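Local atomic coordinates of undecaprenyl Pyrophosphate Synthase (Helicobacter pylori, PDB entry 2D2R), a protein that acts as a homodimer that catalyses the magnesium-dependent condensation of isopentenyl diphosphate with allylic pyrophosphates to make undecaprenyl pyrophosphate. Residues T47-I51 and W218-P223; K59-L63 and K133-Q137; L63-A67 and S199-L203; F105-G109 and D179-L183. All coordinates share one frame; numbering follows the deposited sequence.

Contact 1 (T47-I51 and W218-P223); sequences TLKDI and WPDFTP
Thr47 lays its methyl group over one face of the Trp218 indole: CG2 stands 3.9 Å from the centroid of the six-membered ring and 17° off its normal, a CH-pi contact. The methyl is put there by a first torsion of -51°, which sets CG2 opposite the backbone N and turns OG1 back along the helix, where it makes a weak hydrogen bond to Lys43 O. Threonine suits the place because one branch is apolar and the other can be satisfied by its own helix. One turn on, Ile51 crosses the indole at a slant, its CG1 3.8 Å from Trp218 CH2. Its terminal CD1 reaches past this ring, lying 3.9 Å from Phe221 CD2, and the two side chains run roughly at right angles. Ile51 CD1 also meets Pro223 CG at 4.1 Å, so a long, branched residue fills the angle between three partners. No hydrogen bond joins the two segments; Trp218 NE1 instead donates to Gly44 O, which fixes how the indole is turned. Helix 37-56 is thus packed against the connection between strand 210-213 and helix 223-236, with Pro219 touching helix 26-31 and Leu48 touching Tyr90 of helix 80-100.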
# COMPACT_ATOMS: atom_id res chain seq x y z
N THR A 47 17.04 17.41 -8.18
CA THR A 47 15.80 17.57 -7.44
C THR A 47 15.92 16.80 -6.14
O THR A 47 15.60 17.28 -5.05
CB THR A 47 14.64 16.98 -8.18
OG1 THR A 47 14.63 17.48 -9.51
CG2 THR A 47 13.32 17.37 -7.50
N LEU A 48 16.37 15.57 -6.24
CA LEU A 48 16.51 14.80 -5.03
C LEU A 48 17.32 15.66 -4.02
O LEU A 48 16.90 15.86 -2.88
CB LEU A 48 17.23 13.49 -5.36
CG LEU A 48 17.28 12.42 -4.28
CD1 LEU A 48 17.62 11.10 -4.92
CD2 LEU A 48 18.29 12.76 -3.24
N LYS A 49 18.46 16.20 -4.47
CA LYS A 49 19.29 16.98 -3.55
C LYS A 49 18.53 18.15 -2.96
O LYS A 49 18.51 18.34 -1.73
CB LYS A 49 20.57 17.46 -4.26
CG LYS A 49 21.55 18.17 -3.31
CD LYS A 49 22.98 18.15 -3.85
CE LYS A 49 23.11 18.83 -5.23
NZ LYS A 49 22.65 20.29 -5.23
N ASP A 50 17.86 18.89 -3.84
CA ASP A 50 17.10 20.04 -3.40
C ASP A 50 15.98 19.68 -2.48
O ASP A 50 15.79 20.32 -1.42
CB ASP A 50 16.55 20.77 -4.60
CG ASP A 50 17.59 21.65 -5.26
OD1 ASP A 50 18.80 21.44 -5.02
OD2 ASP A 50 17.19 22.55 -6.02
N ILE A 51 15.22 18.66 -2.88
CA ILE A 51 14.12 18.25 -2.03
C ILE A 51 14.64 17.81 -0.69
O ILE A 51 14.11 18.21 0.33
CB ILE A 51 13.30 17.11 -2.64
CG1 ILE A 51 12.62 17.58 -3.93
CG2 ILE A 51 12.26 16.66 -1.64
CD1 ILE A 51 11.65 18.69 -3.73
N TRP A 218 9.17 14.10 -12.18
CA TRP A 218 10.13 14.34 -11.11
C TRP A 218 11.16 15.47 -11.37
O TRP A 218 11.34 16.34 -10.52
CB TRP A 218 10.85 13.04 -10.71
CG TRP A 218 11.87 13.19 -9.56
CD1 TRP A 218 13.21 13.00 -9.65
CD2 TRP A 218 11.61 13.55 -8.19
NE1 TRP A 218 13.82 13.21 -8.43
CE2 TRP A 218 12.86 13.55 -7.52
CE3 TRP A 218 10.45 13.87 -7.47
CZ2 TRP A 218 12.98 13.85 -6.16
CZ3 TRP A 218 10.57 14.17 -6.10
CH2 TRP A 218 11.83 14.16 -5.47
N PRO A 219 11.83 15.45 -12.53
CA PRO A 219 12.82 16.52 -12.81
C PRO A 219 12.23 17.93 -12.81
O PRO A 219 12.98 18.90 -12.78
CB PRO A 219 13.37 16.13 -14.18
CG PRO A 219 13.30 14.63 -14.16
CD PRO A 219 11.89 14.40 -13.56
N ASP A 220 10.91 18.05 -12.85
CA ASP A 220 10.25 19.36 -12.83
C ASP A 220 9.69 19.71 -11.45
O ASP A 220 9.15 20.81 -11.25
CB ASP A 220 9.07 19.40 -13.82
CG ASP A 220 9.52 19.34 -15.25
OD1 ASP A 220 10.62 19.86 -15.54
OD2 ASP A 220 8.79 18.78 -16.10
N PHE A 221 9.83 18.78 -10.51
CA PHE A 221 9.30 18.92 -9.16
C PHE A 221 10.10 19.87 -8.30
O PHE A 221 11.29 19.71 -8.17
CB PHE A 221 9.24 17.54 -8.48
CG PHE A 221 8.32 17.48 -7.29
CD1 PHE A 221 6.97 17.66 -7.45
CD2 PHE A 221 8.83 17.29 -6.01
CE1 PHE A 221 6.10 17.65 -6.36
CE2 PHE A 221 7.98 17.28 -4.91
CZ PHE A 221 6.59 17.47 -5.10
N THR A 222 9.44 20.84 -7.68
CA THR A 222 10.20 21.79 -6.89
C THR A 222 9.81 21.83 -5.46
O THR A 222 8.78 21.28 -5.06
CB THR A 222 10.01 23.21 -7.39
OG1 THR A 222 8.70 23.64 -7.02
CG2 THR A 222 10.11 23.26 -8.85
N PRO A 223 10.63 22.49 -4.64
CA PRO A 223 10.26 22.55 -3.24
C PRO A 223 8.94 23.29 -3.09
O PRO A 223 8.20 23.08 -2.14
CB PRO A 223 11.44 23.29 -2.62
CG PRO A 223 12.58 22.69 -3.40
CD PRO A 223 12.06 22.77 -4.82

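Contact 2 (K59-L63 and K133-Q137); sequences KLECL and KDFTQ
Asp134 O lies 3.6 Å from Glu61 O where the two segments converge, both of them acceptors and not bonded to each other. At Phe135 the side chain does the work. With CG opposite the backbone N (chi1 174°) the ring reaches across to the other segment, where its edge meets the Leu60 carbonyl, Phe135 CD1 lying 3.1 Å from Leu60 O. Phe135 CE1 touches Leu60 CD2 at 3.5 Å, the two side chains running at a slant, and Phe135 CZ rests against Leu63 CB; a broad, flat residue can meet both leucines at once. Thr136 pairs with Cys62 in parallel register, Thr136 N donating to Glu61 O at 3.0 Å from well above the carbonyl plane. Thr136 O accepts from Leu63 N at 2.9 Å, the donor lying close to the line of the C=O bond, and also receives a CA-H...O contact from Cys62. Gln137 pairs with Leu63 in the same register, its CA 3.3 Å from Leu63 O, while its amide OE1 is hydrogen-bonded to Tyr98 OH. Backbone polarity is therefore spent on joining adjacent strands 62-66 and 136-140 of the central parallel sheet, and on the face carrying Leu63 and Gln137 the apolar leucine and phenylalanine groups are shielded beneath helix 37-56.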
# COMPACT_ATOMS: atom_id res chain seq x y z
N LYS A 59 12.41 20.78 9.33
CA LYS A 59 12.07 19.94 10.48
C LYS A 59 11.31 18.67 10.10
O LYS A 59 10.32 18.32 10.73
CB LYS A 59 11.24 20.75 11.50
CG LYS A 59 11.71 20.65 12.97
CD LYS A 59 10.70 21.32 13.94
CE LYS A 59 11.37 21.93 15.18
NZ LYS A 59 12.29 20.98 15.89
N LEU A 60 11.76 18.01 9.03
CA LEU A 60 11.13 16.76 8.62
C LEU A 60 11.98 15.78 9.39
O LEU A 60 13.17 16.00 9.55
CB LEU A 60 11.32 16.53 7.11
CG LEU A 60 10.43 15.49 6.44
CD1 LEU A 60 9.23 16.19 5.79
CD2 LEU A 60 11.23 14.73 5.36
N GLU A 61 11.42 14.70 9.88
CA GLU A 61 12.30 13.81 10.59
C GLU A 61 12.85 12.69 9.67
O GLU A 61 13.93 12.14 9.93
CB GLU A 61 11.59 13.20 11.81
CG GLU A 61 11.20 14.18 12.88
CD GLU A 61 10.32 13.54 13.98
OE1 GLU A 61 10.27 12.28 14.07
OE2 GLU A 61 9.68 14.31 14.74
N CYS A 62 12.13 12.39 8.58
CA CYS A 62 12.54 11.30 7.69
C CYS A 62 12.00 11.47 6.26
O CYS A 62 10.86 11.86 6.08
CB CYS A 62 12.06 9.95 8.26
SG CYS A 62 12.81 8.54 7.51
N LEU A 63 12.82 11.18 5.27
CA LEU A 63 12.43 11.29 3.89
C LEU A 63 12.95 10.01 3.26
O LEU A 63 14.15 9.72 3.35
CB LEU A 63 13.13 12.52 3.25
CG LEU A 63 12.87 12.74 1.75
CD1 LEU A 63 11.38 13.13 1.59
CD2 LEU A 63 13.79 13.87 1.17
N LYS A 133 20.84 12.91 14.33
CA LYS A 133 19.60 12.31 14.82
C LYS A 133 18.32 13.08 14.51
O LYS A 133 17.23 12.54 14.67
CB LYS A 133 19.73 12.05 16.32
CG LYS A 133 20.55 13.08 17.06
CD LYS A 133 20.99 12.52 18.41
CE LYS A 133 21.93 13.46 19.15
NZ LYS A 133 23.14 13.81 18.34
N ASP A 134 18.43 14.31 14.04
CA ASP A 134 17.23 15.07 13.73
C ASP A 134 16.53 14.65 12.42
O ASP A 134 15.36 14.27 12.46
CB ASP A 134 17.54 16.56 13.70
CG ASP A 134 18.11 17.06 15.03
OD1 ASP A 134 17.49 16.76 16.09
OD2 ASP A 134 19.17 17.74 15.01
N PHE A 135 17.25 14.69 11.30
CA PHE A 135 16.70 14.34 9.99
C PHE A 135 17.44 13.18 9.35
O PHE A 135 18.68 13.12 9.41
CB PHE A 135 16.78 15.57 9.06
CG PHE A 135 16.39 15.32 7.61
CD1 PHE A 135 15.05 15.18 7.25
CD2 PHE A 135 17.36 15.31 6.60
CE1 PHE A 135 14.67 15.04 5.89
CE2 PHE A 135 17.01 15.18 5.26
CZ PHE A 135 15.65 15.04 4.90
N THR A 136 16.68 12.26 8.75
CA THR A 136 17.24 11.11 8.06
C THR A 136 16.74 11.03 6.61
O THR A 136 15.55 11.29 6.33
CB THR A 136 16.86 9.77 8.70
OG1 THR A 136 17.34 9.69 10.04
CG2 THR A 136 17.44 8.61 7.86
N GLN A 137 17.64 10.69 5.70
CA GLN A 137 17.26 10.51 4.30
C GLN A 137 17.52 9.03 4.09
O GLN A 137 18.61 8.55 4.37
CB GLN A 137 18.13 11.32 3.32
CG GLN A 137 17.67 11.15 1.86
CD GLN A 137 18.80 11.14 0.84
OE1 GLN A 137 19.69 10.27 0.87
NE2 GLN A 137 18.78 12.11 -0.06

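Contact 3 (L63-A67 and S199-L203); sequences LTLYA and SNFLL
An offset aromatic stack, Tyr66 on Phe201, joins the C-terminal end of a central strand to the loop that carries Ser199, a residue that by similarity binds substrate. The ring planes are only 8° from parallel and their centroids 4.5 Å apart, and the side chains slide past each other in opposite directions. Because of this shift, Tyr66 CB sits over the Phe201 face, 3.8 Å from its centroid, while Phe201 CD1 lies 3.5 Å from Tyr66 CG. Both residues hold CG opposite the backbone N (chi1 -164° for Tyr66), extending each ring toward the other segment. On its opposite face the Phe201 ring is covered by CG of Leu202, so it is sandwiched between a neighbour and a partner. The Leu202 side chain in turn meets Thr64 tip to tip, Leu202 CD1 to Thr64 CG2 at 3.8 Å. The hydroxyl of Tyr66 gives its ring a polar end: OH lies 2.5 Å from a water and is also hydrogen-bonded to Tyr143 O. The same water donates to Ser199 O. Ser199 OG bonds to Arg191, another residue of the predicted substrate site. Around the stack, strands 18-22 and 136-140 flank strand 62-66, Phe201 touching Ile22 on one and Ala140 on the other, and Asn200 reaches Ser207 and Tyr208 of the second subunit.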
# COMPACT_ATOMS: atom_id res chain seq x y z
N LEU A 63 12.82 11.18 5.27
CA LEU A 63 12.43 11.29 3.89
C LEU A 63 12.95 10.01 3.26
O LEU A 63 14.15 9.72 3.35
CB LEU A 63 13.13 12.52 3.25
CG LEU A 63 12.87 12.74 1.75
CD1 LEU A 63 11.38 13.13 1.59
CD2 LEU A 63 13.79 13.87 1.17
N THR A 64 12.06 9.23 2.64
CA THR A 64 12.47 7.99 2.02
C THR A 64 12.15 8.13 0.52
O THR A 64 11.02 8.46 0.16
CB THR A 64 11.71 6.82 2.60
OG1 THR A 64 11.97 6.73 4.00
CG2 THR A 64 12.16 5.54 1.95
N LEU A 65 13.14 7.84 -0.33
CA LEU A 65 13.01 8.01 -1.78
C LEU A 65 13.18 6.69 -2.50
O LEU A 65 14.09 5.90 -2.21
CB LEU A 65 14.05 9.05 -2.27
CG LEU A 65 13.90 10.47 -1.70
CD1 LEU A 65 15.04 11.34 -2.13
CD2 LEU A 65 12.58 11.11 -2.18
N TYR A 66 12.28 6.41 -3.44
CA TYR A 66 12.37 5.14 -4.11
C TYR A 66 13.39 5.26 -5.23
O TYR A 66 13.06 5.58 -6.37
CB TYR A 66 10.98 4.75 -4.59
CG TYR A 66 10.80 3.32 -4.98
CD1 TYR A 66 11.77 2.36 -4.73
CD2 TYR A 66 9.63 2.92 -5.61
CE1 TYR A 66 11.59 1.03 -5.09
CE2 TYR A 66 9.43 1.60 -5.98
CZ TYR A 66 10.41 0.65 -5.72
OH TYR A 66 10.16 -0.67 -6.04
N ALA A 67 14.66 5.01 -4.86
CA ALA A 67 15.79 5.12 -5.81
C ALA A 67 15.61 4.17 -6.95
O ALA A 67 15.64 4.59 -8.11
CB ALA A 67 17.10 4.85 -5.11
N SER A 199 3.36 0.46 -6.42
CA SER A 199 4.54 -0.18 -6.96
C SER A 199 5.44 -0.88 -5.96
O SER A 199 6.66 -0.70 -6.00
CB SER A 199 5.33 0.85 -7.78
OG SER A 199 4.63 1.05 -9.01
N ASN A 200 4.85 -1.68 -5.08
CA ASN A 200 5.63 -2.52 -4.14
C ASN A 200 6.64 -1.70 -3.29
O ASN A 200 7.75 -2.12 -3.06
CB ASN A 200 6.34 -3.56 -5.00
CG ASN A 200 6.87 -4.72 -4.22
OD1 ASN A 200 6.36 -5.09 -3.17
ND2 ASN A 200 7.96 -5.31 -4.73
N PHE A 201 6.22 -0.52 -2.89
CA PHE A 201 7.03 0.38 -2.10
C PHE A 201 6.43 0.69 -0.74
O PHE A 201 5.32 1.27 -0.63
CB PHE A 201 7.21 1.68 -2.91
CG PHE A 201 8.04 2.76 -2.23
CD1 PHE A 201 9.36 2.53 -1.87
CD2 PHE A 201 7.52 4.04 -2.03
CE1 PHE A 201 10.17 3.58 -1.30
CE2 PHE A 201 8.29 5.08 -1.47
CZ PHE A 201 9.63 4.84 -1.12
N LEU A 202 7.17 0.31 0.30
CA LEU A 202 6.79 0.61 1.68
C LEU A 202 5.32 0.29 1.94
O LEU A 202 4.60 1.09 2.53
CB LEU A 202 7.04 2.10 1.97
CG LEU A 202 8.51 2.59 1.85
CD1 LEU A 202 8.61 4.11 2.22
CD2 LEU A 202 9.33 1.75 2.77
N LEU A 203 4.89 -0.90 1.55
CA LEU A 203 3.47 -1.29 1.72
C LEU A 203 3.08 -1.33 3.20
O LEU A 203 2.09 -0.73 3.64
CB LEU A 203 3.25 -2.62 1.04
CG LEU A 203 3.61 -2.67 -0.46
CD1 LEU A 203 3.49 -4.12 -1.03
CD2 LEU A 203 2.63 -1.82 -1.20
O HOH W 1 8.67 -1.39 -7.98

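Contact 4 (F105-G109 and D179-L183); sequences FRAIG and DTRNL
Arg106 sends one nitrogen, NH2, to two backbone carbonyls of the opposing loop. Arg106 NH2 donates to Arg181 O at an unusually short 2.5 Å, in that carbonyl's plane and on a lone pair. Arg106 NH2 also donates to Asp179 O at 3.0 Å, with an angle of 161° at the hydrogen. Both oxygens lie at the edge of the guanidinium, whereas Leu183 lies over one of its faces, Leu183 CD2 coming within 3.5 Å of Arg106 NH1. A long side chain is needed for this reach, and it is extended from CG to NE. Two residues along, Ile108 meets the loop with carbon alone: its CG2 lies 3.5 Å from Asp179 CB, and its CD1 touches the methyl of Thr180. That second branch is carried by a first torsion of 62°, which wedges CG1 between the backbone N and the carbonyl carbon. Asp179 then closes the far end, OD1 accepting from Gly109 N at 2.7 Å on the anti side of the carboxylate. Glycine fits here because at its backbone angles a side chain would be jammed against the preceding carbonyl O.

The next shell holds these groups in position. A type II turn from Thr180 to Leu183, closed by Leu183 N to Thr180 O, presents Arg181 O to the arginine, and Thr180 OG1 is hydrogen-bonded to Gln205. Arg151 forms a salt bridge with Asp179 OD1, so that oxygen has two donors. Edge strand 104-108 is thus tied to the loop before strand 188-191: Arg106 is met by two carbonyl dipoles, while the Asp179 carboxylate, held by Gly109 N and Arg151, probably stays ionised.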
# COMPACT_ATOMS: atom_id res chain seq x y z
N PHE A 105 22.33 9.17 6.80
CA PHE A 105 22.07 8.36 5.64
C PHE A 105 21.69 6.91 5.92
O PHE A 105 22.31 6.24 6.71
CB PHE A 105 23.27 8.37 4.69
CG PHE A 105 23.17 7.40 3.55
CD1 PHE A 105 22.28 7.64 2.48
CD2 PHE A 105 23.93 6.24 3.54
CE1 PHE A 105 22.17 6.73 1.44
CE2 PHE A 105 23.82 5.31 2.50
CZ PHE A 105 22.94 5.57 1.44
N ARG A 106 20.65 6.43 5.26
CA ARG A 106 20.27 5.05 5.45
C ARG A 106 19.83 4.45 4.13
O ARG A 106 19.18 5.12 3.35
CB ARG A 106 19.15 4.97 6.49
CG ARG A 106 18.95 3.60 7.10
CD ARG A 106 18.40 3.74 8.55
NE ARG A 106 17.62 2.56 8.91
CZ ARG A 106 16.97 2.40 10.05
NH1 ARG A 106 17.01 3.34 10.99
NH2 ARG A 106 16.25 1.31 10.25
N ALA A 107 20.25 3.22 3.87
CA ALA A 107 19.85 2.48 2.67
C ALA A 107 18.91 1.34 3.09
O ALA A 107 19.12 0.72 4.15
CB ALA A 107 21.08 1.86 2.00
N ILE A 108 17.89 1.08 2.26
CA ILE A 108 16.98 -0.03 2.47
C ILE A 108 16.85 -0.73 1.14
O ILE A 108 17.02 -0.14 0.07
CB ILE A 108 15.58 0.41 3.02
CG1 ILE A 108 14.82 1.33 2.06
CG2 ILE A 108 15.77 1.10 4.38
CD1 ILE A 108 13.42 1.76 2.60
N GLY A 109 16.60 -2.02 1.19
CA GLY A 109 16.51 -2.79 -0.03
C GLY A 109 17.37 -3.99 0.21
O GLY A 109 17.94 -4.14 1.29
N ASP A 179 13.73 -3.38 7.12
CA ASP A 179 14.90 -2.47 6.88
C ASP A 179 14.67 -1.12 7.55
O ASP A 179 15.60 -0.41 7.92
CB ASP A 179 15.05 -2.21 5.36
CG ASP A 179 15.38 -3.45 4.57
OD1 ASP A 179 15.48 -3.33 3.32
OD2 ASP A 179 15.56 -4.56 5.13
N THR A 180 13.41 -0.74 7.71
CA THR A 180 13.00 0.55 8.28
C THR A 180 12.85 0.54 9.81
O THR A 180 12.32 1.49 10.37
CB THR A 180 11.62 0.98 7.71
OG1 THR A 180 10.73 -0.13 7.87
CG2 THR A 180 11.70 1.29 6.22
N ARG A 181 13.26 -0.51 10.47
CA ARG A 181 13.08 -0.55 11.91
C ARG A 181 13.54 0.77 12.56
O ARG A 181 14.53 1.40 12.12
CB ARG A 181 13.85 -1.74 12.47
CG ARG A 181 15.35 -1.65 12.31
CD ARG A 181 15.92 -3.00 12.68
NE ARG A 181 16.07 -3.17 14.13
CZ ARG A 181 17.07 -2.62 14.86
NH1 ARG A 181 18.00 -1.87 14.28
NH2 ARG A 181 17.13 -2.84 16.17
N ASN A 182 12.80 1.21 13.57
CA ASN A 182 13.15 2.44 14.28
C ASN A 182 12.86 3.73 13.52
O ASN A 182 13.08 4.82 14.05
CB ASN A 182 14.64 2.42 14.69
CG ASN A 182 15.01 1.18 15.49
OD1 ASN A 182 14.26 0.74 16.38
ND2 ASN A 182 16.16 0.63 15.19
N LEU A 183 12.39 3.66 12.28
CA LEU A 183 12.03 4.91 11.61
C LEU A 183 10.53 5.05 11.92
O LEU A 183 9.87 4.06 12.25
CB LEU A 183 12.22 4.81 10.10
CG LEU A 183 13.66 4.52 9.62
CD1 LEU A 183 13.64 4.33 8.09
CD2 LEU A 183 14.59 5.67 10.03

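How the contacts relate
Contacts 2 and 3 share strand 62-66 and Leu63, but the first is a buried strand pairing built on backbone hydrogen bonds, the second a partly buried aromatic stack beside the probable substrate site and the subunit interface. Contact 1, partly buried like contacts 3 and 4 and about 17 Å from contact 2 between centres, is apolar and covers the sheet through helix 37-56: Leu48 touches both Gln137 and Leu65, and Ile51 reaches Leu63. Contact 4 is the most polar in its side chains and lies along edge strand 104-108, beside strand 136-140 of contact 2. It meets contact 3 through Ile108, whose CD1 touches Thr64 and Leu202, while contacts 1 and 4 do not touch.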